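Local coordinates for protein dihydroneopterin aldolase (Burkholderia thailandensis, PDB 3V9O) that belongs to the dihydroneopterin aldolase family and, as a tetramer of T-fold subunits, holds guanine in its pocket, at residues R28-Y33 / L77-V82; D21-Y26 / A60-V65; D122-P125 / A129-V132; D54-L59 / E133-K138; A83-R88 / C98-A103. All coordinates share one frame; numbering follows the deposited sequence.

Interaction 1: R28-Y33 / L77-V82; sequences RNHEVY and LMKQSV
His30 lays its imidazole against Val82 and Lys79, so that one ring joins strand 28-33 to helix 77-82 where the helices of the T-fold cover their antiparallel sheet. The ring reaches the helix because its CG stands anti to the backbone N (chi1 175°), and the histidine and Val82 side chains approach from opposing strand and helix. Val82 CB sits in the ring plane, at the edge, while its CG1 comes within 3.6 Å of His30 CD2. A branched residue suits this place: the same CG1 also touches Val32, 4.3 Å from Val32 CG1. Lys79 passes across the imidazole at about a right angle. Its CG forms an off-centre CH-pi contact, 4.2 Å from the His30 centroid and 30° off the ring normal, and the extended chain then carries NZ on to a salt bridge with Asp126 of the second subunit. The main-chain oxygen of that same Asp126 is hydrogen-bonded to His30 ND1, so histidine and lysine bind one residue across the subunit interface. On the other nitrogen, a water lies in the ring plane, 2.6 Å from His30 NE2, and gives a weak hydrogen bond of 3.3 Å to Lys79 O.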
# COMPACT_ATOMS: atom_id res chain seq x y z
N ARG A 28 2.81 13.72 -1.20
CA ARG A 28 2.53 12.95 0.00
C ARG A 28 2.37 13.84 1.22
O ARG A 28 3.27 14.64 1.53
CB ARG A 28 3.63 11.90 0.30
CG ARG A 28 3.26 11.00 1.46
CD ARG A 28 4.01 9.68 1.59
NE ARG A 28 5.41 9.91 1.93
CZ ARG A 28 6.44 9.75 1.08
NH1 ARG A 28 6.28 9.29 -0.13
NH2 ARG A 28 7.64 10.02 1.54
N ASN A 29 1.23 13.65 1.89
CA ASN A 29 0.92 14.33 3.19
C ASN A 29 1.16 15.83 3.13
O ASN A 29 2.01 16.37 3.89
CB ASN A 29 1.64 13.69 4.35
CG ASN A 29 1.23 12.24 4.54
OD1 ASN A 29 0.05 11.88 4.28
ND2 ASN A 29 2.15 11.41 5.03
N HIS A 30 0.40 16.52 2.27
CA HIS A 30 0.37 17.96 2.28
C HIS A 30 -0.60 18.37 3.37
O HIS A 30 -1.78 18.12 3.29
CB HIS A 30 -0.10 18.46 0.90
CG HIS A 30 -0.28 19.92 0.82
ND1 HIS A 30 0.41 20.81 1.60
CD2 HIS A 30 -1.05 20.67 -0.01
CE1 HIS A 30 0.06 22.05 1.29
NE2 HIS A 30 -0.84 21.99 0.33
N GLU A 31 -0.10 19.04 4.39
CA GLU A 31 -0.96 19.53 5.47
C GLU A 31 -1.35 20.99 5.22
O GLU A 31 -0.57 21.83 4.79
CB GLU A 31 -0.27 19.40 6.82
CG GLU A 31 0.88 20.29 7.09
CD GLU A 31 1.27 20.35 8.53
OE1 GLU A 31 0.84 19.51 9.35
OE2 GLU A 31 2.04 21.27 8.87
N VAL A 32 -2.63 21.24 5.56
CA VAL A 32 -3.15 22.60 5.58
C VAL A 32 -3.96 22.78 6.85
O VAL A 32 -4.43 21.81 7.48
CB VAL A 32 -4.05 22.89 4.35
CG1 VAL A 32 -3.26 22.75 3.02
CG2 VAL A 32 -5.31 22.03 4.32
N TYR A 33 -4.14 24.03 7.25
CA TYR A 33 -5.00 24.37 8.34
C TYR A 33 -6.12 25.22 7.75
O TYR A 33 -5.85 26.19 7.02
CB TYR A 33 -4.25 25.15 9.43
CG TYR A 33 -3.23 24.30 10.18
CD1 TYR A 33 -1.95 24.17 9.70
CD2 TYR A 33 -3.60 23.61 11.35
CE1 TYR A 33 -1.01 23.39 10.40
CE2 TYR A 33 -2.68 22.84 12.04
CZ TYR A 33 -1.39 22.76 11.54
OH TYR A 33 -0.46 21.99 12.27
N LEU A 77 1.85 21.89 -9.83
CA LEU A 77 0.43 22.03 -10.02
C LEU A 77 -0.39 21.37 -8.93
O LEU A 77 -1.47 21.89 -8.58
CB LEU A 77 0.07 21.47 -11.39
CG LEU A 77 -1.39 21.32 -11.74
CD1 LEU A 77 -1.80 22.66 -12.32
CD2 LEU A 77 -1.58 20.14 -12.74
N MET A 78 0.10 20.29 -8.31
CA MET A 78 -0.68 19.64 -7.25
C MET A 78 -0.83 20.57 -6.03
O MET A 78 -1.98 20.82 -5.59
CB MET A 78 -0.05 18.31 -6.86
CG MET A 78 -0.11 17.28 -7.97
SD MET A 78 0.59 15.68 -7.55
CE MET A 78 2.38 16.06 -7.57
N LYS A 79 0.27 21.08 -5.47
CA LYS A 79 0.16 21.95 -4.32
C LYS A 79 -0.60 23.22 -4.71
O LYS A 79 -1.43 23.69 -3.91
CB LYS A 79 1.57 22.24 -3.75
CG LYS A 79 1.56 23.02 -2.44
CD LYS A 79 2.92 23.25 -1.78
CE LYS A 79 2.73 24.39 -0.71
NZ LYS A 79 3.88 24.75 0.07
N GLN A 80 -0.39 23.76 -5.90
CA GLN A 80 -1.12 24.97 -6.34
C GLN A 80 -2.62 24.75 -6.35
O GLN A 80 -3.39 25.65 -5.95
CB GLN A 80 -0.63 25.34 -7.74
CG GLN A 80 0.72 26.04 -7.71
CD GLN A 80 1.42 26.12 -9.07
OE1 GLN A 80 0.91 25.64 -10.10
NE2 GLN A 80 2.63 26.69 -9.07
N SER A 81 -3.05 23.62 -6.88
CA SER A 81 -4.47 23.34 -6.93
C SER A 81 -5.07 23.17 -5.54
O SER A 81 -6.19 23.68 -5.29
CB SER A 81 -4.77 22.16 -7.83
OG SER A 81 -4.20 22.44 -9.09
N VAL A 82 -4.37 22.49 -4.64
CA VAL A 82 -4.88 22.39 -3.26
C VAL A 82 -4.98 23.79 -2.69
O VAL A 82 -6.03 24.16 -2.12
CB VAL A 82 -3.93 21.55 -2.42
CG1 VAL A 82 -4.39 21.62 -0.94
CG2 VAL A 82 -3.99 20.11 -2.92
O HOH W 1 -1.67 24.24 -0.63

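Interaction 2: D21-Y26 / A60-V65; sequences DCRRLY and ALTTPV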
# COMPACT_ATOMS: atom_id res chain seq x y z
N ASP A 21 0.54 3.57 -19.82
CA ASP A 21 1.39 4.41 -20.62
C ASP A 21 1.65 5.74 -19.90
O ASP A 21 2.06 6.70 -20.54
CB ASP A 21 0.78 4.65 -22.02
CG ASP A 21 -0.63 5.26 -21.94
OD1 ASP A 21 -1.25 5.29 -20.85
OD2 ASP A 21 -1.14 5.66 -23.03
N CYS A 22 1.41 5.76 -18.59
CA CYS A 22 1.53 6.97 -17.77
C CYS A 22 2.68 6.86 -16.75
O CYS A 22 3.10 5.76 -16.37
CB CYS A 22 0.26 7.23 -16.95
SG CYS A 22 -1.07 7.83 -18.03
N ARG A 23 3.20 7.99 -16.36
CA ARG A 23 3.94 8.09 -15.09
C ARG A 23 3.03 8.66 -14.02
O ARG A 23 1.97 9.25 -14.32
CB ARG A 23 5.21 8.95 -15.23
CG ARG A 23 4.94 10.42 -15.43
CD ARG A 23 6.28 11.24 -15.44
NE ARG A 23 7.10 11.05 -16.67
CZ ARG A 23 8.25 10.38 -16.74
NH1 ARG A 23 8.77 9.75 -15.73
NH2 ARG A 23 8.95 10.40 -17.87
N ARG A 24 3.41 8.46 -12.78
CA ARG A 24 2.65 8.97 -11.63
C ARG A 24 3.45 10.06 -10.96
O ARG A 24 4.60 9.86 -10.58
CB ARG A 24 2.41 7.85 -10.63
CG ARG A 24 1.73 8.32 -9.31
CD ARG A 24 1.27 7.10 -8.48
NE ARG A 24 2.40 6.40 -7.85
CZ ARG A 24 2.80 6.59 -6.58
NH1 ARG A 24 2.17 7.45 -5.80
NH2 ARG A 24 3.84 5.89 -6.09
N LEU A 25 2.88 11.25 -10.82
CA LEU A 25 3.44 12.32 -10.00
C LEU A 25 2.67 12.27 -8.69
O LEU A 25 1.48 12.00 -8.71
CB LEU A 25 3.17 13.67 -10.68
CG LEU A 25 3.54 13.79 -12.18
CD1 LEU A 25 3.17 15.19 -12.65
CD2 LEU A 25 5.00 13.53 -12.44
N TYR A 26 3.35 12.48 -7.57
CA TYR A 26 2.64 12.32 -6.29
C TYR A 26 3.10 13.38 -5.30
O TYR A 26 4.26 13.76 -5.20
CB TYR A 26 2.76 10.89 -5.76
CG TYR A 26 4.15 10.40 -5.45
CD1 TYR A 26 4.72 10.59 -4.17
CD2 TYR A 26 4.88 9.68 -6.40
CE1 TYR A 26 5.95 10.07 -3.86
CE2 TYR A 26 6.12 9.16 -6.11
CZ TYR A 26 6.69 9.34 -4.85
OH TYR A 26 7.90 8.76 -4.55
N ALA A 60 4.24 9.77 -23.10
CA ALA A 60 4.49 10.38 -24.38
C ALA A 60 4.49 11.90 -24.29
O ALA A 60 5.07 12.57 -25.17
CB ALA A 60 3.47 9.89 -25.42
N LEU A 61 3.85 12.43 -23.26
CA LEU A 61 3.79 13.87 -23.08
C LEU A 61 4.80 14.38 -22.05
O LEU A 61 4.87 15.59 -21.83
CB LEU A 61 2.37 14.31 -22.64
CG LEU A 61 1.30 13.95 -23.67
CD1 LEU A 61 -0.10 14.36 -23.12
CD2 LEU A 61 1.53 14.62 -25.02
N THR A 62 5.54 13.49 -21.38
CA THR A 62 6.32 13.91 -20.19
C THR A 62 7.63 13.20 -20.10
O THR A 62 8.14 12.95 -19.00
CB THR A 62 5.56 13.69 -18.86
OG1 THR A 62 5.31 12.29 -18.67
CG2 THR A 62 4.25 14.48 -18.86
N THR A 63 8.23 12.86 -21.24
CA THR A 63 9.52 12.15 -21.25
C THR A 63 10.55 13.13 -21.70
O THR A 63 10.60 13.45 -22.88
CB THR A 63 9.48 10.85 -22.12
OG1 THR A 63 8.55 9.92 -21.51
CG2 THR A 63 10.89 10.19 -22.14
N PRO A 64 11.35 13.68 -20.77
CA PRO A 64 12.34 14.67 -21.15
C PRO A 64 13.52 14.02 -21.82
O PRO A 64 14.07 12.99 -21.36
CB PRO A 64 12.77 15.29 -19.81
CG PRO A 64 12.59 14.12 -18.82
CD PRO A 64 11.34 13.40 -19.32
N VAL A 65 13.89 14.61 -22.94
CA VAL A 65 15.09 14.19 -23.62
C VAL A 65 16.16 15.27 -23.56
O VAL A 65 17.27 15.02 -23.97
CB VAL A 65 14.85 13.70 -25.08
CG1 VAL A 65 13.78 12.61 -25.09
CG2 VAL A 65 14.42 14.84 -25.97
O HOH W 2 2.22 7.56 -23.13
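The guanidinium of Arg23 turns its edge to Thr62. Thr62 OG1 lies in its plane, only 8° out, and Thr62 O lies near that edge but tilted from the plane, with Pro64 CD approaching obliquely, 4.1 Å from Arg23 NH2. This is a side-on grip in which two neighbouring N-H groups hold two atoms of one residue. Arg23 NE donates to Thr62 OG1 over 3.0 Å, the straighter of the two bonds at 153°. Arg23 NH2 donates to Thr62 O over 2.9 Å, coming from above the carbonyl plane and bending to 134°. A weak third bond runs from NE to the same carbonyl. The arginine chain is bent at chi3, which swings its head beside the threonine, and the two side chains run antiparallel alongside one another. In the T-fold this ties the start of strand 22-34, outermost in this chain's own sheet, which continues into the second subunit, to the loop that leaves strand 47-58. Threonine suits the loop because its hydroxyl can accept from Arg23 while bonding back to Pro58 O; Thr63 makes a similar return bond to Leu59 O. The far side of Arg23 has a charged partner, since NH1 forms a salt bridge with Asp99 of the second subunit, and a bound guanine lies about 6 Å from the arginine side chain. Nearer the strand's beginning, a water spans the backbones, donating to Asp21 O at 2.7 Å and accepting from Ala60 N at 3.0 Å.

Interaction 3: D122-P125 / A129-V132; sequences DAYP and AVGV
Val130 packs on Ala123 and Tyr124, folding the loop of a beta hairpin back over one of the strands it connects: 122-125 belongs to the turn between strands 113-120 and 127-137 of the T-fold sheet. Strand 129-132 starts at Ala129, whose methyl points away from the loop and packs on Arg28 of the third subunit. At Val130 the direction alternates and the side chain faces the loop. Its CG1, set between the backbone N and the carbonyl carbon (chi1 66°), presses on Ala123, with 3.4 Å between Val130 CG1 and Ala123 CB, tighter than usual van der Waals contact. Alanine fits here, where a single methyl meets the valine so closely. The beta carbon of Val130 lies 3.7 Å from Tyr124 CE2, and its CG2 is 4.0 Å from the same ring atom, the two side chains meeting at a slant. Val130 O accepts a hydrogen bond from Gln94 NE2, and Gln94 lines the guanine pocket. Gly131 follows without a side chain, its backbone, like that of its neighbours, paired with a strand of the third subunit. Val132 turns to Gln94 and Glu95, both of the same pocket. Tyr124 is fixed at its hydroxyl, which hydrogen-bonds Asp76 OD1 of the third subunit, and over the centre of one ring face, where Ala123 CB sits 4.0 Å above the plane.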
# COMPACT_ATOMS: atom_id res chain seq x y z
N ASP A 122 -7.49 14.78 13.43
CA ASP A 122 -8.03 15.07 14.80
C ASP A 122 -9.51 14.85 14.87
O ASP A 122 -10.11 15.30 15.91
CB ASP A 122 -7.64 16.47 15.25
CG ASP A 122 -6.16 16.67 15.19
OD1 ASP A 122 -5.41 15.75 15.58
OD2 ASP A 122 -5.73 17.72 14.68
N ALA A 123 -10.14 14.18 13.93
CA ALA A 123 -11.58 13.94 14.05
C ALA A 123 -11.96 13.19 15.32
O ALA A 123 -12.97 13.54 15.98
CB ALA A 123 -12.10 13.19 12.81
N TYR A 124 -11.18 12.18 15.69
CA TYR A 124 -11.53 11.36 16.84
C TYR A 124 -10.29 11.11 17.68
O TYR A 124 -9.23 10.75 17.11
CB TYR A 124 -12.03 9.97 16.37
CG TYR A 124 -13.11 9.96 15.29
CD1 TYR A 124 -14.38 10.53 15.52
CD2 TYR A 124 -12.84 9.41 14.04
CE1 TYR A 124 -15.34 10.55 14.53
CE2 TYR A 124 -13.84 9.42 13.03
CZ TYR A 124 -15.04 9.95 13.30
OH TYR A 124 -15.97 9.84 12.27
N PRO A 125 -10.40 11.16 19.00
CA PRO A 125 -9.20 10.95 19.86
C PRO A 125 -8.59 9.54 19.74
O PRO A 125 -7.37 9.39 19.97
CB PRO A 125 -9.75 11.14 21.27
CG PRO A 125 -10.92 12.11 21.08
CD PRO A 125 -11.58 11.57 19.79
N ALA A 129 -6.96 8.84 11.77
CA ALA A 129 -7.59 9.77 10.81
C ALA A 129 -8.91 9.25 10.30
O ALA A 129 -9.14 8.02 10.38
CB ALA A 129 -6.67 9.99 9.60
N VAL A 130 -9.75 10.13 9.79
CA VAL A 130 -10.89 9.70 8.98
C VAL A 130 -10.81 10.55 7.71
O VAL A 130 -10.55 11.76 7.80
CB VAL A 130 -12.24 9.88 9.76
CG1 VAL A 130 -12.56 11.35 10.01
CG2 VAL A 130 -13.40 9.19 9.02
N GLY A 131 -11.07 9.92 6.59
CA GLY A 131 -10.88 10.60 5.31
C GLY A 131 -11.77 10.09 4.23
O GLY A 131 -12.59 9.19 4.35
N VAL A 132 -11.60 10.79 3.09
CA VAL A 132 -12.36 10.58 1.85
C VAL A 132 -11.39 10.51 0.68
O VAL A 132 -10.46 11.34 0.61
CB VAL A 132 -13.37 11.74 1.62
CG1 VAL A 132 -14.07 11.60 0.21
CG2 VAL A 132 -14.35 11.79 2.81

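Interaction 4: D54-L59 / E133-K138; sequences DLFVPL and EVFRIK
Aromatic contact joins the two strands: Phe56 and Phe135 bring their rings into contact. Phe56 CE1 lies 3.4 Å from Phe135 CZ. A second close pair is Phe56 CE1 and Phe135 CE1, 3.7 Å apart. The planes are nearly parallel, at 17°, but slid so far that the centroids stand 5.5 Å apart and the rings barely overlap. The offset is too large for a true stack. The side chains arrive at about a right angle; in Phe135 the CG stands anti to the backbone N (chi1 -155°), a torsion that carries the ring toward Phe56 although its beta carbon does not point that way. Phenylalanine is long enough for the two to meet across a strand that lies between them, and its flat ring lets them do so in a buried layer.

Charge accompanies the rings on the same face. Asp54 OD2 and Glu133 OE2 stand 6.3 Å apart, and Arg115, on the intervening strand, forms a salt bridge with each, which would be expected to offset their mutual repulsion. Both acids have a second arginine: Asp54 binds Arg24, and Glu133 binds Arg24 of the third subunit.

Within the sheet, strand 113-120 separates 47-58 from 127-137, so the phenylalanines reach over its Ala113 end. Leu14 packs on Phe56, and Leu14 of the third subunit on Phe135. The alternate residues, Leu55 and Val134, point to the other face of the T-fold sheet, where helix 94-106 lies against them.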
# COMPACT_ATOMS: atom_id res chain seq x y z
N ASP A 54 -2.24 11.96 -6.38
CA ASP A 54 -1.51 11.19 -7.42
C ASP A 54 -2.05 11.73 -8.75
O ASP A 54 -3.26 11.79 -9.00
CB ASP A 54 -1.75 9.70 -7.37
CG ASP A 54 -1.21 9.04 -6.14
OD1 ASP A 54 -0.04 9.15 -5.83
OD2 ASP A 54 -2.00 8.32 -5.51
N LEU A 55 -1.15 12.20 -9.62
CA LEU A 55 -1.54 12.65 -10.94
C LEU A 55 -0.94 11.70 -11.97
O LEU A 55 0.28 11.45 -11.94
CB LEU A 55 -1.00 14.10 -11.06
CG LEU A 55 -1.59 15.07 -12.01
CD1 LEU A 55 -3.07 15.26 -11.60
CD2 LEU A 55 -0.83 16.39 -11.82
N PHE A 56 -1.74 11.15 -12.88
CA PHE A 56 -1.26 10.22 -13.94
C PHE A 56 -1.17 10.99 -15.23
O PHE A 56 -2.20 11.50 -15.70
CB PHE A 56 -2.12 8.97 -14.03
CG PHE A 56 -2.10 8.21 -12.70
CD1 PHE A 56 -2.98 8.54 -11.65
CD2 PHE A 56 -1.16 7.20 -12.57
CE1 PHE A 56 -2.88 7.85 -10.41
CE2 PHE A 56 -1.09 6.51 -11.37
CZ PHE A 56 -1.95 6.82 -10.32
N VAL A 57 0.05 11.11 -15.76
CA VAL A 57 0.30 11.87 -16.98
C VAL A 57 0.98 10.96 -18.03
O VAL A 57 1.88 10.17 -17.65
CB VAL A 57 1.13 13.16 -16.65
CG1 VAL A 57 0.39 14.00 -15.64
CG2 VAL A 57 2.50 12.81 -16.07
N PRO A 58 0.61 11.02 -19.30
CA PRO A 58 1.20 10.10 -20.28
C PRO A 58 2.71 10.27 -20.40
O PRO A 58 3.21 11.40 -20.43
CB PRO A 58 0.52 10.52 -21.60
CG PRO A 58 -0.83 11.04 -21.12
CD PRO A 58 -0.53 11.78 -19.85
N LEU A 59 3.45 9.15 -20.46
CA LEU A 59 4.87 9.19 -20.81
C LEU A 59 5.11 9.94 -22.09
O LEU A 59 6.09 10.66 -22.23
CB LEU A 59 5.43 7.76 -20.91
CG LEU A 59 5.36 6.99 -19.57
CD1 LEU A 59 5.71 5.51 -19.72
CD2 LEU A 59 6.30 7.63 -18.53
N GLU A 133 -11.62 9.59 -0.25
CA GLU A 133 -10.73 9.47 -1.43
C GLU A 133 -11.56 9.30 -2.67
O GLU A 133 -12.57 8.56 -2.68
CB GLU A 133 -9.80 8.29 -1.24
CG GLU A 133 -8.85 8.04 -2.47
CD GLU A 133 -8.05 6.83 -2.26
OE1 GLU A 133 -8.62 5.75 -2.43
OE2 GLU A 133 -6.88 6.94 -1.84
N VAL A 134 -11.12 9.95 -3.75
CA VAL A 134 -11.66 9.69 -5.08
C VAL A 134 -10.57 9.34 -6.06
O VAL A 134 -9.41 9.76 -5.87
CB VAL A 134 -12.46 10.85 -5.67
CG1 VAL A 134 -13.65 11.18 -4.72
CG2 VAL A 134 -11.64 12.06 -5.87
N PHE A 135 -10.90 8.62 -7.10
CA PHE A 135 -9.95 8.25 -8.18
C PHE A 135 -10.73 8.36 -9.47
O PHE A 135 -11.68 7.59 -9.69
CB PHE A 135 -9.43 6.82 -7.95
CG PHE A 135 -8.07 6.49 -8.58
CD1 PHE A 135 -7.63 7.10 -9.73
CD2 PHE A 135 -7.22 5.56 -7.96
CE1 PHE A 135 -6.39 6.70 -10.35
CE2 PHE A 135 -5.96 5.22 -8.52
CZ PHE A 135 -5.56 5.81 -9.72
N ARG A 136 -10.38 9.34 -10.25
CA ARG A 136 -11.08 9.67 -11.49
C ARG A 136 -10.16 9.46 -12.69
O ARG A 136 -9.05 9.99 -12.72
CB ARG A 136 -11.52 11.14 -11.45
CG ARG A 136 -12.61 11.50 -10.40
CD ARG A 136 -13.97 10.85 -10.72
NE ARG A 136 -13.98 9.49 -10.20
CZ ARG A 136 -14.69 8.47 -10.68
NH1 ARG A 136 -15.51 8.62 -11.72
NH2 ARG A 136 -14.56 7.29 -10.10
N ILE A 137 -10.64 8.74 -13.69
CA ILE A 137 -9.86 8.51 -14.91
C ILE A 137 -10.63 9.04 -16.08
O ILE A 137 -11.83 8.77 -16.23
CB ILE A 137 -9.58 6.98 -15.13
CG1 ILE A 137 -8.81 6.40 -13.92
CG2 ILE A 137 -8.84 6.78 -16.44
CD1 ILE A 137 -8.41 4.93 -14.11
N LYS A 138 -9.97 9.80 -16.96
CA LYS A 138 -10.66 10.24 -18.16
C LYS A 138 -10.94 9.08 -19.14
O LYS A 138 -10.07 8.24 -19.36
CB LYS A 138 -9.79 11.25 -18.89
CG LYS A 138 -9.69 12.50 -18.13
CD LYS A 138 -8.98 13.55 -18.98
CE LYS A 138 -8.81 14.77 -18.06
NZ LYS A 138 -7.86 15.72 -18.60

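Interaction 5: A83-R88 / C98-A103; sequences AQCVAR and CDAIAA. With EDO (1,2-ethanediol), chain F.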
# COMPACT_ATOMS: atom_id res chain seq x y z
N ALA A 83 -3.97 24.63 -2.83
CA ALA A 83 -4.04 25.98 -2.26
C ALA A 83 -5.20 26.77 -2.81
O ALA A 83 -5.91 27.48 -2.03
CB ALA A 83 -2.75 26.77 -2.54
N GLN A 84 -5.46 26.67 -4.11
CA GLN A 84 -6.55 27.42 -4.70
C GLN A 84 -7.89 26.96 -4.10
O GLN A 84 -8.75 27.78 -3.80
CB GLN A 84 -6.55 27.23 -6.20
CG GLN A 84 -5.43 28.01 -6.88
CD GLN A 84 -5.12 27.55 -8.30
OE1 GLN A 84 -5.70 26.58 -8.83
NE2 GLN A 84 -4.18 28.26 -8.94
N CYS A 85 -8.06 25.66 -3.95
CA CYS A 85 -9.30 25.13 -3.41
C CYS A 85 -9.52 25.50 -1.95
O CYS A 85 -10.63 25.93 -1.57
CB CYS A 85 -9.38 23.61 -3.64
SG CYS A 85 -9.54 23.12 -5.36
N VAL A 86 -8.48 25.42 -1.16
CA VAL A 86 -8.57 25.74 0.27
C VAL A 86 -8.85 27.23 0.42
O VAL A 86 -9.66 27.65 1.30
CB VAL A 86 -7.25 25.33 0.97
CG1 VAL A 86 -7.15 25.88 2.38
CG2 VAL A 86 -7.11 23.84 0.99
N ALA A 87 -8.29 28.07 -0.46
CA ALA A 87 -8.42 29.52 -0.34
C ALA A 87 -9.83 30.03 -0.65
O ALA A 87 -10.16 31.19 -0.34
CB ALA A 87 -7.41 30.20 -1.28
N ARG A 88 -10.66 29.20 -1.27
CA ARG A 88 -12.05 29.60 -1.56
C ARG A 88 -12.91 29.71 -0.30
O ARG A 88 -13.96 30.36 -0.31
CB ARG A 88 -12.72 28.64 -2.54
CG ARG A 88 -12.05 28.59 -3.91
CD ARG A 88 -12.71 27.56 -4.78
NE ARG A 88 -11.91 27.21 -5.96
CZ ARG A 88 -11.95 26.02 -6.55
NH1 ARG A 88 -12.73 25.07 -6.07
NH2 ARG A 88 -11.20 25.78 -7.62
N CYS A 98 -12.31 17.47 -1.41
CA CYS A 98 -11.69 16.44 -2.19
C CYS A 98 -12.13 16.48 -3.65
O CYS A 98 -11.27 16.38 -4.55
CB CYS A 98 -12.05 15.10 -1.54
SG CYS A 98 -11.12 13.69 -2.19
N ASP A 99 -13.41 16.60 -3.86
CA ASP A 99 -13.96 16.63 -5.21
C ASP A 99 -13.46 17.88 -5.95
O ASP A 99 -13.18 17.79 -7.19
CB ASP A 99 -15.48 16.68 -5.17
CG ASP A 99 -16.14 15.37 -4.68
OD1 ASP A 99 -15.45 14.34 -4.46
OD2 ASP A 99 -17.38 15.43 -4.51
N ALA A 100 -13.33 19.03 -5.27
CA ALA A 100 -12.87 20.24 -5.93
C ALA A 100 -11.42 20.13 -6.35
O ALA A 100 -11.09 20.57 -7.47
CB ALA A 100 -13.07 21.46 -5.02
N ILE A 101 -10.56 19.49 -5.56
CA ILE A 101 -9.17 19.33 -5.90
C ILE A 101 -9.10 18.39 -7.09
O ILE A 101 -8.36 18.68 -8.08
CB ILE A 101 -8.38 18.76 -4.72
CG1 ILE A 101 -8.28 19.81 -3.62
CG2 ILE A 101 -6.92 18.40 -5.16
CD1 ILE A 101 -7.89 19.15 -2.25
N ALA A 102 -9.85 17.29 -7.05
CA ALA A 102 -9.82 16.37 -8.19
C ALA A 102 -10.29 17.04 -9.48
O ALA A 102 -9.66 16.84 -10.54
CB ALA A 102 -10.65 15.11 -7.91
N ALA A 103 -11.37 17.81 -9.43
CA ALA A 103 -11.88 18.46 -10.65
C ALA A 103 -10.86 19.47 -11.19
O ALA A 103 -10.64 19.54 -12.43
CB ALA A 103 -13.21 19.13 -10.39
C1 EDO F . -15.12 24.40 -2.71
O1 EDO F . -15.22 24.64 -4.11
C2 EDO F . -13.68 24.02 -2.40
O2 EDO F . -12.82 24.69 -3.34
O HOH W 3 -12.38 22.93 -8.45
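Cys85 points its thiol at the turn of helix 98-103 that carries Ala100 and Ile101, and Arg88, three residues further on, reaches over Ala100. The sulfur stands anti to its own carbonyl carbon (chi1 -67°), a torsion that aims it at the neighbouring backbone. Cys85 SG rests 3.7 Å from Ala100 O, with Ala100 CB 3.9 Å from the same sulfur. Ile101 flanks it, CG1 also lying against the sulfur and the beta carbon of Cys85. Small residues suit this place: cysteine and alanine let the backbones come near, while Ile101 fills in toward the sheet, where it touches Val116. Arg88 runs extended from CG to NE, and its guanidinium passes close to Ala100, with NH1 3.8 Å from Ala100 CB. One face of the group lies over Cys85 CA, whereas a water occupies its edge. That water accepts from Arg88 NH2 at 3.2 Å and donates to Ala100 O at 2.9 Å, a polar link between Arg88 and helix 98-103. Ethanediol, probably from the crystallisation liquor, lies off NH1: its O1 is in the guanidinium plane and accepts from Arg88 NH1 over 3.2 Å, while its O2, oblique to that plane, donates to Cys85 O at 3.1 Å. The close packing of two consecutive helices over one face of an antiparallel sheet is the helical layer of the T-fold.

In the fold
Helix 76-87 links interactions 1 and 5, whose centres are 9 Å apart; Val82 CG2 meets Ile101 CG2 at 4.1 Å. Met78 extends the packing to interaction 2, its CE lying 3.6 Å from Tyr26 C. Interactions 2 and 4 lie on adjacent strands, 22-34 and 47-58, tied by a salt bridge of 2.8 Å between Arg24 NH1 and Asp54 OD1. Interactions 2 and 3 lie on opposite sides of the chain's centre, 33 Å between their centres, yet each has a side chain about 6 Å from a bound guanine, Arg23 in one and Tyr124 in the other. Both regions also meet neighbouring subunits, consistent with guanine sites close to subunit interfaces.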